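Local coordinates for protein aldehyde dehydrogenase (Burkholderia vietnamiensis, PDB 5KF0) that probably oxidises aldehydes to carboxylic acids with a nicotinamide cofactor, and binds NADPH, at residues 113-118 with 448-453; 121-126 with 465-470; 381-386 with 390-395. All blocks are in the same frame, centred on the assembly; numbering follows the deposited sequence.

Contact 1 of 3, residues 113-118 with 448-453; sequences LIDTFR and RVDNMP. With ACT (acetate ion), chain H.
T116 brings its hydroxyl against the carboxylate of D450 from one flat side. Its OG1 is 3.1 Å from D450 CG, with OD1 and OD2 of the same group only slightly farther, so the oxygen stands over the carboxylate instead of pointing at one acceptor. The angles are poor for a hydrogen bond with either oxygen. With chi1 at -62°, OG1 lies beside the backbone N of T116, and the two side chains cross at about a right angle. The preceding residue, D115, comes nearest with CB, 3.9 Å from D450 OD2.

A water joins the two acids. It donates to D450 OD2 at 2.6 Å and accepts from D450 N at 3.1 Å, closing a small ring on that one residue, while its bond to D115 OD2 is weak at 3.4 Å. The acid oxygens D115 OD2 and D450 OD2 are 4.5 Å apart, a closeness that R112 probably offsets.

Helix 103-123 thus meets the loop that runs from strand 438-441 of the eight-stranded sheet to strand 461-462 of the six-stranded one. D450 sits in a type I turn from V449 to M452 in that loop, its side chain about 9 Å from the bound NADPH.

Further out, R112 makes a salt bridge to D450 OD2, while N166 and H170 hydrogen-bond its OD1. T116 OG1 is bonded to N166 OD1 and R112 O, so N166 serves both sides of the contact. Within the turn, V449 N reaches M452 SD in a weak but straight bond (176°). At the start of the loop segment R448 NH1 donates to an acetate, probably from the crystallisation liquor, and R448 O is bound by R139 of the second subunit.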
ATOM      1  N   LEU A 113       1.172  -5.202  27.115  1.00 10.94           N
ATOM      2  CA  LEU A 113       2.444  -5.843  26.777  1.00  9.92           C
ATOM      3  C   LEU A 113       2.212  -7.026  25.846  1.00 14.07           C
ATOM      4  O   LEU A 113       2.905  -7.193  24.836  1.00 11.63           O
ATOM      5  CB  LEU A 113       3.140  -6.311  28.063  1.00 10.86           C
ATOM      6  CG  LEU A 113       4.260  -7.362  27.924  1.00 10.76           C
ATOM      7  CD1 LEU A 113       5.488  -6.782  27.214  1.00 10.74           C
ATOM      8  CD2 LEU A 113       4.658  -7.946  29.285  1.00 12.97           C
ATOM      9  N   ILE A 114       1.235  -7.866  26.193  1.00 13.51           N
ATOM     10  CA  ILE A 114       0.877  -9.007  25.357  1.00 12.61           C
ATOM     11  C   ILE A 114       0.339  -8.541  24.007  1.00 13.01           C
ATOM     12  O   ILE A 114       0.729  -9.069  22.957  1.00 15.84           O
ATOM     13  CB  ILE A 114      -0.131  -9.907  26.098  1.00 15.27           C
ATOM     14  CG1 ILE A 114       0.552 -10.577  27.285  1.00 15.42           C
ATOM     15  CG2 ILE A 114      -0.698 -10.955  25.151  1.00 15.98           C
ATOM     16  CD1 ILE A 114      -0.411 -11.034  28.381  1.00 16.28           C
ATOM     17  N   ASP A 115      -0.549  -7.535  24.014  1.00 12.76           N
ATOM     18  CA  ASP A 115      -1.082  -6.966  22.775  1.00 13.61           C
ATOM     19  C   ASP A 115       0.042  -6.494  21.859  1.00 14.07           C
ATOM     20  O   ASP A 115       0.028  -6.752  20.648  1.00 11.81           O
ATOM     21  CB  ASP A 115      -2.012  -5.776  23.071  1.00 16.47           C
ATOM     22  CG  ASP A 115      -3.363  -6.176  23.672  1.00 35.59           C
ATOM     23  OD1 ASP A 115      -3.755  -7.358  23.622  1.00 28.71           O
ATOM     24  OD2 ASP A 115      -4.050  -5.263  24.189  1.00 39.72           O
ATOM     25  N   THR A 116       1.021  -5.782  22.420  1.00 10.29           N
ATOM     26  CA  THR A 116       2.100  -5.222  21.611  1.00 10.24           C
ATOM     27  C   THR A 116       2.946  -6.323  20.979  1.00 10.04           C
ATOM     28  O   THR A 116       3.271  -6.259  19.786  1.00  9.99           O
ATOM     29  CB  THR A 116       2.947  -4.284  22.480  1.00 11.72           C
ATOM     30  OG1 THR A 116       2.120  -3.209  22.943  1.00 11.34           O
ATOM     31  CG2 THR A 116       4.143  -3.711  21.708  1.00 11.41           C
ATOM     32  N   PHE A 117       3.300  -7.354  21.752  1.00  9.52           N
ATOM     33  CA  PHE A 117       4.030  -8.475  21.162  1.00  9.09           C
ATOM     34  C   PHE A 117       3.196  -9.227  20.137  1.00 10.92           C
ATOM     35  O   PHE A 117       3.748  -9.737  19.150  1.00 11.62           O
ATOM     36  CB  PHE A 117       4.524  -9.430  22.259  1.00 10.11           C
ATOM     37  CG  PHE A 117       5.868  -9.048  22.810  1.00  9.22           C
ATOM     38  CD1 PHE A 117       5.999  -7.951  23.659  1.00 11.37           C
ATOM     39  CD2 PHE A 117       7.003  -9.776  22.479  1.00 11.41           C
ATOM     40  CE1 PHE A 117       7.257  -7.580  24.153  1.00 11.33           C
ATOM     41  CE2 PHE A 117       8.259  -9.417  22.982  1.00 13.11           C
ATOM     42  CZ  PHE A 117       8.378  -8.321  23.817  1.00 12.84           C
ATOM     43  N   ARG A 118       1.879  -9.318  20.338  1.00  9.47           N
ATOM     44  CA  ARG A 118       1.057 -10.018  19.359  0.64  9.65           C
ATOM     45  C   ARG A 118       0.996  -9.256  18.039  1.00 11.53           C
ATOM     46  O   ARG A 118       1.050  -9.871  16.966  1.00 11.82           O
ATOM     47  CB  ARG A 118      -0.348 -10.257  19.903  0.64 11.92           C
ATOM     48  CG  ARG A 118      -1.187 -11.013  18.907  0.64 15.41           C
ATOM     49  CD  ARG A 118      -2.434 -11.601  19.495  0.64 18.54           C
ATOM     50  NE  ARG A 118      -3.009 -12.508  18.515  0.64 24.47           N
ATOM     51  CZ  ARG A 118      -4.150 -13.165  18.665  0.64 16.13           C
ATOM     52  NH1 ARG A 118      -4.870 -13.031  19.778  0.64 18.88           N
ATOM     53  NH2 ARG A 118      -4.558 -13.968  17.701  0.64 11.65           N
ATOM     54  N   ARG A 448      -4.548   5.136  23.688  1.00 11.75           N
ATOM     55  CA  ARG A 448      -3.620   4.537  22.736  1.00 11.61           C
ATOM     56  C   ARG A 448      -3.965   3.062  22.574  1.00 12.24           C
ATOM     57  O   ARG A 448      -4.257   2.375  23.555  1.00 13.89           O
ATOM     58  CB  ARG A 448      -2.166   4.665  23.204  1.00 10.34           C
ATOM     59  CG  ARG A 448      -1.155   4.009  22.236  1.00 11.06           C
ATOM     60  CD  ARG A 448       0.263   4.128  22.776  1.00 12.70           C
ATOM     61  NE  ARG A 448       1.241   3.635  21.812  1.00  9.67           N
ATOM     62  CZ  ARG A 448       2.553   3.625  22.020  1.00 11.37           C
ATOM     63  NH1 ARG A 448       3.052   4.032  23.187  1.00 10.79           N
ATOM     64  NH2 ARG A 448       3.365   3.211  21.057  1.00 10.25           N
ATOM     65  N   VAL A 449      -3.950   2.589  21.335  1.00 10.36           N
ATOM     66  CA  VAL A 449      -4.012   1.162  21.039  1.00 10.66           C
ATOM     67  C   VAL A 449      -2.724   0.802  20.307  1.00 10.68           C
ATOM     68  O   VAL A 449      -2.185   1.613  19.545  1.00 12.44           O
ATOM     69  CB  VAL A 449      -5.297   0.804  20.248  1.00 10.99           C
ATOM     70  CG1 VAL A 449      -5.416   1.611  18.967  1.00 13.02           C
ATOM     71  CG2 VAL A 449      -5.400  -0.695  19.982  1.00 13.42           C
ATOM     72  N   ASP A 450      -2.188  -0.389  20.580  1.00 10.92           N
ATOM     73  CA  ASP A 450      -0.753  -0.549  20.368  1.00 10.92           C
ATOM     74  C   ASP A 450      -0.340  -0.724  18.916  1.00 14.35           C
ATOM     75  O   ASP A 450       0.861  -0.656  18.633  1.00 15.41           O
ATOM     76  CB  ASP A 450      -0.242  -1.700  21.233  1.00 10.78           C
ATOM     77  CG  ASP A 450      -0.311  -1.353  22.704  1.00 13.14           C
ATOM     78  OD1 ASP A 450       0.393  -0.408  23.111  1.00 12.94           O
ATOM     79  OD2 ASP A 450      -1.079  -1.998  23.443  1.00 17.28           O
ATOM     80  N   ASN A 451      -1.276  -0.912  17.981  1.00 12.27           N
ATOM     81  CA  ASN A 451      -0.883  -0.929  16.579  1.00 11.85           C
ATOM     82  C   ASN A 451      -0.857   0.456  15.944  1.00 11.77           C
ATOM     83  O   ASN A 451      -0.280   0.605  14.863  1.00 12.56           O
ATOM     84  CB  ASN A 451      -1.820  -1.831  15.758  1.00 11.53           C
ATOM     85  CG  ASN A 451      -3.250  -1.337  15.757  1.00 13.23           C
ATOM     86  OD1 ASN A 451      -3.709  -0.735  16.727  1.00 12.66           O
ATOM     87  ND2 ASN A 451      -3.975  -1.608  14.669  1.00 15.70           N
ATOM     88  N   MET A 452      -1.426   1.463  16.592  1.00 11.15           N
ATOM     89  CA  MET A 452      -1.610   2.737  15.914  1.00  9.31           C
ATOM     90  C   MET A 452      -0.298   3.520  15.864  1.00  9.35           C
ATOM     91  O   MET A 452       0.552   3.386  16.751  1.00 11.22           O
ATOM     92  CB  MET A 452      -2.688   3.556  16.623  1.00  9.90           C
ATOM     93  CG  MET A 452      -2.224   4.358  17.844  1.00 10.75           C
ATOM     94  SD  MET A 452      -3.659   4.988  18.755  1.00 11.39           S
ATOM     95  CE  MET A 452      -2.986   6.451  19.544  1.00 13.31           C
ATOM     96  N   PRO A 453      -0.099   4.345  14.833  1.00 11.23           N
ATOM     97  CA  PRO A 453       1.047   5.265  14.861  1.00 10.63           C
ATOM     98  C   PRO A 453       0.939   6.173  16.081  1.00 10.77           C
ATOM     99  O   PRO A 453      -0.139   6.680  16.403  1.00 12.42           O
ATOM    100  CB  PRO A 453       0.915   6.047  13.543  1.00 13.18           C
ATOM    101  CG  PRO A 453      -0.550   5.937  13.182  1.00 11.31           C
ATOM    102  CD  PRO A 453      -1.002   4.595  13.691  1.00 11.62           C
TER
HETATM  103  C   ACT H 504       0.685   4.786  26.281  0.82 28.33           C
HETATM  104  O   ACT H 504      -0.423   4.356  26.717  0.82 22.49           O
HETATM  105  OXT ACT H 504       1.499   3.941  25.844  0.82 22.33           O
HETATM  106  CH3 ACT H 504       1.041   6.239  26.264  0.82 28.92           C
HETATM  107  O   HOH W   1      -3.541  -2.223  22.640  1.00 19.25           O

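Contact 2 of 3, residues 121-126 with 465-470; sequences SEEAVR and EGIRYA
E123 faces two residues of helix 467-473 at once, its aliphatic part against I467 and its carboxylate against the stem of R468. The methyl CG2 of I467 lies 3.8 Å from E123 CG and as far from E123 CB, while the other end of the isoleucine leads away; the side chain as a whole also packs on T116, V119 and A120 of helix 103-123 and P174 of helix 164-178. A bend at chi2 (-70°) turns the E123 carboxylate off the line of its own chain and sets its flat side against R468 CG. That methylene is 3.4 Å from OE2 and 3.6 Å from OE1 of E123, near enough to equal that it rests against the group as a whole.

E123 and R468 are therefore neighbours of opposite charge without being a salt bridge. Their carboxylate and guanidinium planes are 36° apart, and E123 OE2 is 5.0 Å from R468 NE. Each finds its charged partner on another chain: E123 OE2 pairs with R126 of the third subunit, and R468 NH2 with E130 of the second. R468 is also bounded by Y469, whose ring has R468 CB 3.9 Å above its centre on one face.

On the other segment R126 closes a type I turn that begins at E123, and its NH1 donates to E122 O at 2.7 Å, from above the carbonyl plane. The same guanidinium also pairs with E122 and E123 of the third subunit. Across the contact, G466 at the N-cap position starts the short helix, its O accepting from A470 N.

The arrangement is that of helix ends packed beside a tetramer interface, with the E122, E123 and R126 pairs exchanged reciprocally between two subunits.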
ATOM      1  N   SER A 121       4.184 -10.049  16.356  1.00 11.22           N
ATOM      2  CA  SER A 121       4.167 -11.392  15.777  1.00  9.93           C
ATOM      3  C   SER A 121       3.490 -11.395  14.409  1.00 10.97           C
ATOM      4  O   SER A 121       3.979 -12.033  13.470  1.00 12.99           O
ATOM      5  CB  SER A 121       3.457 -12.361  16.728  1.00 12.82           C
ATOM      6  OG  SER A 121       3.147 -13.574  16.056  1.00 15.91           O
ATOM      7  N   GLU A 122       2.370 -10.680  14.281  1.00  9.74           N
ATOM      8  CA  GLU A 122       1.684 -10.568  12.997  1.00 11.23           C
ATOM      9  C   GLU A 122       2.528  -9.827  11.965  1.00 12.68           C
ATOM     10  O   GLU A 122       2.630 -10.261  10.809  1.00 13.83           O
ATOM     11  CB  GLU A 122       0.337  -9.858  13.187  1.00 10.92           C
ATOM     12  CG  GLU A 122      -0.623 -10.583  14.119  1.00 11.88           C
ATOM     13  CD  GLU A 122      -1.799  -9.699  14.517  1.00 17.90           C
ATOM     14  OE1 GLU A 122      -1.868  -8.550  14.025  1.00 22.21           O
ATOM     15  OE2 GLU A 122      -2.645 -10.144  15.318  1.00 19.76           O
ATOM     16  N   GLU A 123       3.133  -8.698  12.355  1.00 12.39           N
ATOM     17  CA  GLU A 123       3.870  -7.895  11.388  1.00 12.60           C
ATOM     18  C   GLU A 123       5.172  -8.560  10.972  1.00  9.73           C
ATOM     19  O   GLU A 123       5.678  -8.276   9.879  1.00 13.70           O
ATOM     20  CB  GLU A 123       4.148  -6.492  11.943  1.00 11.70           C
ATOM     21  CG  GLU A 123       2.884  -5.656  12.187  1.00 11.76           C
ATOM     22  CD  GLU A 123       2.190  -5.225  10.897  1.00 15.48           C
ATOM     23  OE1 GLU A 123       2.808  -5.322   9.812  1.00 14.47           O
ATOM     24  OE2 GLU A 123       1.023  -4.787  10.971  1.00 14.09           O
ATOM     25  N   ALA A 124       5.701  -9.477  11.792  1.00 11.04           N
ATOM     26  CA  ALA A 124       6.989 -10.089  11.478  1.00 13.26           C
ATOM     27  C   ALA A 124       6.963 -10.858  10.163  1.00 12.03           C
ATOM     28  O   ALA A 124       8.011 -11.028   9.529  1.00 12.53           O
ATOM     29  CB  ALA A 124       7.412 -11.032  12.609  1.00 13.82           C
ATOM     30  N   VAL A 125       5.800 -11.368   9.755  1.00 10.24           N
ATOM     31  CA  VAL A 125       5.715 -12.175   8.547  1.00 11.63           C
ATOM     32  C   VAL A 125       5.148 -11.387   7.375  1.00 13.31           C
ATOM     33  O   VAL A 125       4.792 -11.986   6.354  1.00 14.55           O
ATOM     34  CB  VAL A 125       4.910 -13.465   8.783  1.00 13.63           C
ATOM     35  CG1 VAL A 125       5.661 -14.389   9.737  1.00 14.91           C
ATOM     36  CG2 VAL A 125       3.514 -13.147   9.331  1.00 15.04           C
ATOM     37  N   ARG A 126       5.057 -10.061   7.488  1.00 11.64           N
ATOM     38  CA  ARG A 126       4.551  -9.283   6.353  1.00 12.57           C
ATOM     39  C   ARG A 126       5.370  -8.014   6.140  1.00 13.13           C
ATOM     40  O   ARG A 126       4.844  -6.972   5.718  1.00 14.04           O
ATOM     41  CB  ARG A 126       3.054  -8.976   6.501  1.00 17.94           C
ATOM     42  CG  ARG A 126       2.599  -8.626   7.895  1.00 20.46           C
ATOM     43  CD  ARG A 126       1.071  -8.399   7.985  1.00 18.31           C
ATOM     44  NE  ARG A 126       0.202  -9.460   7.449  1.00 16.24           N
ATOM     45  CZ  ARG A 126       0.006 -10.663   7.991  1.00 16.50           C
ATOM     46  NH1 ARG A 126       0.650 -11.033   9.093  1.00 17.38           N
ATOM     47  NH2 ARG A 126      -0.833 -11.518   7.417  1.00 18.58           N
ATOM     48  N   GLU A 465       6.149   5.452  17.077  1.00 10.68           N
ATOM     49  CA  GLU A 465       6.104   4.043  17.439  1.00  8.41           C
ATOM     50  C   GLU A 465       4.717   3.497  17.098  1.00 11.09           C
ATOM     51  O   GLU A 465       3.938   4.143  16.379  1.00 11.05           O
ATOM     52  CB  GLU A 465       6.509   3.853  18.907  1.00  9.31           C
ATOM     53  CG  GLU A 465       8.026   4.018  19.067  1.00  9.77           C
ATOM     54  CD  GLU A 465       8.541   3.705  20.453  1.00 11.83           C
ATOM     55  OE1 GLU A 465       7.739   3.724  21.414  1.00 11.66           O
ATOM     56  OE2 GLU A 465       9.757   3.464  20.585  1.00 12.76           O
ATOM     57  N   GLY A 466       4.419   2.290  17.586  1.00  9.84           N
ATOM     58  CA  GLY A 466       3.433   1.449  16.926  1.00 10.84           C
ATOM     59  C   GLY A 466       4.190   0.525  15.990  1.00  9.46           C
ATOM     60  O   GLY A 466       5.099   0.982  15.300  1.00 11.91           O
ATOM     61  N   ILE A 467       3.855  -0.767  15.975  1.00  9.11           N
ATOM     62  CA  ILE A 467       4.795  -1.778  15.479  1.00  9.46           C
ATOM     63  C   ILE A 467       5.248  -1.483  14.049  1.00 12.72           C
ATOM     64  O   ILE A 467       6.447  -1.519  13.750  1.00 11.89           O
ATOM     65  CB  ILE A 467       4.184  -3.181  15.576  1.00  9.41           C
ATOM     66  CG1 ILE A 467       3.945  -3.572  17.040  1.00 12.44           C
ATOM     67  CG2 ILE A 467       5.099  -4.186  14.846  1.00 11.23           C
ATOM     68  CD1 ILE A 467       5.185  -3.487  17.929  1.00 16.28           C
ATOM     69  N   ARG A 468       4.302  -1.244  13.134  1.00  9.92           N
ATOM     70  CA  ARG A 468       4.676  -0.983  11.739  1.00 12.67           C
ATOM     71  C   ARG A 468       5.679   0.154  11.624  1.00 12.19           C
ATOM     72  O   ARG A 468       6.607   0.101  10.804  1.00 11.74           O
ATOM     73  CB  ARG A 468       3.439  -0.628  10.908  1.00 14.05           C
ATOM     74  CG  ARG A 468       2.520  -1.782  10.603  1.00 15.68           C
ATOM     75  CD  ARG A 468       1.251  -1.271   9.926  1.00 16.69           C
ATOM     76  NE  ARG A 468       1.565  -0.353   8.832  1.00 23.58           N
ATOM     77  CZ  ARG A 468       0.661   0.402   8.208  1.00 29.27           C
ATOM     78  NH1 ARG A 468      -0.614   0.342   8.570  1.00 28.24           N
ATOM     79  NH2 ARG A 468       1.030   1.214   7.232  1.00 33.64           N
ATOM     80  N   TYR A 469       5.490   1.206  12.419  1.00 10.19           N
ATOM     81  CA  TYR A 469       6.275   2.424  12.278  1.00 10.72           C
ATOM     82  C   TYR A 469       7.637   2.259  12.925  1.00 11.43           C
ATOM     83  O   TYR A 469       8.637   2.756  12.397  1.00 12.76           O
ATOM     84  CB  TYR A 469       5.445   3.592  12.849  1.00 12.23           C
ATOM     85  CG  TYR A 469       4.030   3.416  12.341  1.00 12.15           C
ATOM     86  CD1 TYR A 469       3.030   2.875  13.149  1.00 11.28           C
ATOM     87  CD2 TYR A 469       3.720   3.685  11.012  1.00 12.86           C
ATOM     88  CE1 TYR A 469       1.754   2.634  12.649  1.00  9.24           C
ATOM     89  CE2 TYR A 469       2.456   3.443  10.512  1.00 14.86           C
ATOM     90  CZ  TYR A 469       1.483   2.934  11.327  1.00 12.42           C
ATOM     91  OH  TYR A 469       0.227   2.700  10.817  1.00 14.33           O
ATOM     92  N   ALA A 470       7.699   1.505  14.024  1.00  9.44           N
ATOM     93  CA  ALA A 470       8.986   1.161  14.611  1.00 11.14           C
ATOM     94  C   ALA A 470       9.812   0.280  13.673  1.00 11.75           C
ATOM     95  O   ALA A 470      11.025   0.479  13.542  1.00 11.67           O
ATOM     96  CB  ALA A 470       8.758   0.480  15.958  1.00 10.61           C
TER

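Contact 3 of 3, residues 381-386 with 390-395; sequences QDLYRK and GPVAIL
A beta-alpha-beta unit is closed here: helix 382-385 links strand 368-375 to its parallel neighbour 392-398, and two helix residues lie down on the second strand. L383 is the central one. Its methyls CD1 and CD2 both rest on V392 CG1, CD1 at 3.9 Å, and CD2 also reaches I394 CG2 at 4.1 Å. CG of L383 lies opposite the backbone N (chi1 -171°), which sends the fork out from the helix to the strand. L383 crosses V392 at about a right angle but runs past I394 in the opposite sense. Between those two strand residues, A393 turns its methyl to the other side of the sheet.

Y384 works one residue on. It leaves the helix alongside the strand, but its ring comes nearer, and CE1 is 3.5 Å from I394 CD1, with the methyl placed obliquely to the ring. I394 was modelled in two conformers, which makes its contacts with both Y384 and L383 less certain. The hydroxyl of Y384 reaches beyond the packing to E396, further along the same strand, and is also hydrogen-bonded to R298, which anchors the far end of the ring.

The cluster is apolar otherwise, and L344 of helix 338-353 and L374 of strand 368-375 complete the surroundings of L383. At the start of the helix Q381 O accepts from both Y384 N and R385 N, while at the entry to the strand P391 forms the centre of an inverse gamma turn. Q297, which also pairs with the I394 backbone, gives its NE2 to L383 O and K386 O, tying the helix and the residue after it to the sheet.

Apolar helix side chains lying on alternate strand residues are the helix-on-sheet packing of a beta-alpha-beta crossover, here in the mixed eight-stranded sheet.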
ATOM      1  N   GLN A 381       1.575  30.115  33.769  1.00 19.21           N
ATOM      2  CA  GLN A 381       2.043  29.361  34.932  1.00 15.71           C
ATOM      3  C   GLN A 381       2.754  28.066  34.548  1.00 16.74           C
ATOM      4  O   GLN A 381       2.391  27.395  33.580  1.00 15.67           O
ATOM      5  CB  GLN A 381       0.863  29.012  35.843  1.00 14.74           C
ATOM      6  CG  GLN A 381       0.346  30.182  36.659  1.00 15.42           C
ATOM      7  CD  GLN A 381       1.404  30.728  37.595  1.00 20.28           C
ATOM      8  OE1 GLN A 381       2.003  29.983  38.368  1.00 21.16           O
ATOM      9  NE2 GLN A 381       1.665  32.030  37.505  1.00 22.90           N
ATOM     10  N   ASP A 382       3.746  27.690  35.367  1.00 18.19           N
ATOM     11  CA  ASP A 382       4.395  26.391  35.207  1.00 19.18           C
ATOM     12  C   ASP A 382       3.379  25.259  35.214  1.00 18.77           C
ATOM     13  O   ASP A 382       3.516  24.291  34.459  1.00 15.94           O
ATOM     14  CB  ASP A 382       5.424  26.164  36.316  1.00 20.69           C
ATOM     15  CG  ASP A 382       6.668  27.008  36.147  1.00 25.36           C
ATOM     16  OD1 ASP A 382       6.881  27.560  35.049  1.00 22.36           O
ATOM     17  OD2 ASP A 382       7.439  27.114  37.125  1.00 25.49           O
ATOM     18  N   LEU A 383       2.365  25.350  36.079  1.00 16.23           N
ATOM     19  CA  LEU A 383       1.354  24.299  36.136  1.00 13.31           C
ATOM     20  C   LEU A 383       0.617  24.162  34.816  1.00 16.24           C
ATOM     21  O   LEU A 383       0.141  23.072  34.487  1.00 16.01           O
ATOM     22  CB  LEU A 383       0.364  24.583  37.270  1.00 16.78           C
ATOM     23  CG  LEU A 383      -0.615  23.453  37.591  1.00 18.97           C
ATOM     24  CD1 LEU A 383       0.135  22.281  38.219  1.00 24.85           C
ATOM     25  CD2 LEU A 383      -1.710  23.930  38.521  1.00 15.09           C
ATOM     26  N   TYR A 384       0.507  25.257  34.054  1.00 12.90           N
ATOM     27  CA  TYR A 384      -0.154  25.218  32.754  1.00 15.27           C
ATOM     28  C   TYR A 384       0.778  24.684  31.673  1.00 14.25           C
ATOM     29  O   TYR A 384       0.390  23.817  30.883  1.00 14.42           O
ATOM     30  CB  TYR A 384      -0.654  26.618  32.368  1.00 15.75           C
ATOM     31  CG  TYR A 384      -1.624  26.575  31.209  1.00 13.95           C
ATOM     32  CD1 TYR A 384      -2.995  26.513  31.432  1.00 17.85           C
ATOM     33  CD2 TYR A 384      -1.170  26.561  29.892  1.00 14.67           C
ATOM     34  CE1 TYR A 384      -3.885  26.434  30.379  1.00 17.50           C
ATOM     35  CE2 TYR A 384      -2.057  26.490  28.832  1.00 15.11           C
ATOM     36  CZ  TYR A 384      -3.413  26.427  29.085  1.00 15.09           C
ATOM     37  OH  TYR A 384      -4.303  26.330  28.040  1.00 13.73           O
ATOM     38  N   ARG A 385       2.012  25.186  31.636  1.00 13.69           N
ATOM     39  CA  ARG A 385       2.880  25.066  30.468  1.00 11.93           C
ATOM     40  C   ARG A 385       3.870  23.914  30.537  1.00 14.67           C
ATOM     41  O   ARG A 385       4.300  23.424  29.487  1.00 16.64           O
ATOM     42  CB  ARG A 385       3.678  26.358  30.271  1.00 16.35           C
ATOM     43  CG  ARG A 385       2.815  27.595  30.140  1.00 15.36           C
ATOM     44  CD  ARG A 385       3.540  28.723  29.401  1.00 14.90           C
ATOM     45  NE  ARG A 385       3.627  28.459  27.959  1.00 14.85           N
ATOM     46  CZ  ARG A 385       2.634  28.677  27.101  1.00 13.77           C
ATOM     47  NH1 ARG A 385       1.466  29.146  27.543  1.00 14.93           N
ATOM     48  NH2 ARG A 385       2.802  28.409  25.811  1.00 13.68           N
ATOM     49  N   LYS A 386       4.287  23.510  31.730  1.00 13.81           N
ATOM     50  CA  LYS A 386       5.227  22.406  31.830  1.00 11.78           C
ATOM     51  C   LYS A 386       4.463  21.098  32.017  1.00 16.18           C
ATOM     52  O   LYS A 386       3.246  21.082  32.196  1.00 18.18           O
ATOM     53  CB  LYS A 386       6.211  22.641  32.978  1.00 12.68           C
ATOM     54  CG  LYS A 386       7.006  23.942  32.855  1.00 18.55           C
ATOM     55  CD  LYS A 386       8.046  24.027  33.970  1.00 22.67           C
ATOM     56  CE  LYS A 386       8.874  25.292  33.871  1.00 33.81           C
ATOM     57  NZ  LYS A 386       9.633  25.361  32.596  1.00 39.12           N
ATOM     58  N   GLY A 390       1.531  14.335  37.185  1.00 13.43           N
ATOM     59  CA  GLY A 390       0.990  14.024  38.483  1.00 13.11           C
ATOM     60  C   GLY A 390      -0.503  14.241  38.450  1.00 13.83           C
ATOM     61  O   GLY A 390      -1.066  14.601  37.415  1.00 13.54           O
ATOM     62  N   PRO A 391      -1.175  14.024  39.577  1.00 13.92           N
ATOM     63  CA  PRO A 391      -2.646  13.952  39.574  1.00 13.13           C
ATOM     64  C   PRO A 391      -3.304  15.323  39.711  1.00 15.47           C
ATOM     65  O   PRO A 391      -4.120  15.559  40.600  1.00 14.72           O
ATOM     66  CB  PRO A 391      -2.926  13.041  40.777  1.00 12.63           C
ATOM     67  CG  PRO A 391      -1.810  13.341  41.726  1.00 14.09           C
ATOM     68  CD  PRO A 391      -0.593  13.572  40.855  1.00 15.02           C
ATOM     69  N   VAL A 392      -2.959  16.226  38.794  1.00 13.22           N
ATOM     70  CA  VAL A 392      -3.496  17.580  38.762  1.00 15.53           C
ATOM     71  C   VAL A 392      -3.993  17.865  37.356  1.00 14.45           C
ATOM     72  O   VAL A 392      -3.315  17.541  36.374  1.00 15.96           O
ATOM     73  CB  VAL A 392      -2.432  18.623  39.160  1.00 15.20           C
ATOM     74  CG1 VAL A 392      -3.002  20.042  39.050  1.00 19.22           C
ATOM     75  CG2 VAL A 392      -1.909  18.341  40.556  1.00 13.79           C
ATOM     76  N   ALA A 393      -5.162  18.489  37.256  1.00 14.51           N
ATOM     77  CA  ALA A 393      -5.672  18.971  35.986  1.00 14.76           C
ATOM     78  C   ALA A 393      -6.228  20.370  36.180  1.00 16.27           C
ATOM     79  O   ALA A 393      -6.638  20.755  37.280  1.00 15.69           O
ATOM     80  CB  ALA A 393      -6.754  18.040  35.413  1.00 15.16           C
ATOM     81  N   ILE A 394      -6.241  21.117  35.079  1.00 14.31           N
ATOM     82  CA  ILE A 394      -6.712  22.493  35.086  0.54 13.91           C
ATOM     83  C   ILE A 394      -7.933  22.589  34.184  1.00 15.31           C
ATOM     84  O   ILE A 394      -7.986  21.999  33.096  1.00 15.17           O
ATOM     85  CB  ILE A 394      -5.614  23.501  34.673  0.54 17.73           C
ATOM     86  CG1 ILE A 394      -5.290  23.418  33.180  0.54 16.28           C
ATOM     87  CG2 ILE A 394      -4.360  23.295  35.516  0.54 19.08           C
ATOM     88  CD1 ILE A 394      -5.988  24.475  32.345  0.54 18.52           C
ATOM     89  N   LEU A 395      -8.931  23.325  34.663  1.00 14.55           N
ATOM     90  CA  LEU A 395     -10.207  23.485  33.981  1.00 15.53           C
ATOM     91  C   LEU A 395     -10.314  24.925  33.498  1.00 13.99           C
ATOM     92  O   LEU A 395     -10.081  25.859  34.273  1.00 15.84           O
ATOM     93  CB  LEU A 395     -11.366  23.145  34.927  1.00 15.18           C
ATOM     94  CG  LEU A 395     -12.781  23.359  34.397  1.00 15.89           C
ATOM     95  CD1 LEU A 395     -13.059  22.388  33.279  1.00 20.06           C
ATOM     96  CD2 LEU A 395     -13.799  23.198  35.523  1.00 17.39           C
TER

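Contacts 1 and 2 are neighbours, their centres 10 Å apart, and both use helix 103-123. Along the chain their segments alternate: 113-118, 121-126, 448-453, 465-470. They touch directly, with Y469 CE1 packing 3.3 Å from P453 N, and both reach the second subunit, so the helix, the late loop and helix 467-473 form one continuous region near the assembly interface. Contact 3 falls in sequence between the early and late segments but lies well apart, with centres 29 Å from contact 1 and 35 Å from contact 2. It belongs to the eight-stranded sheet, and no other chain touches its two segments; it lies on the opposite side of the chain's centre from contact 2.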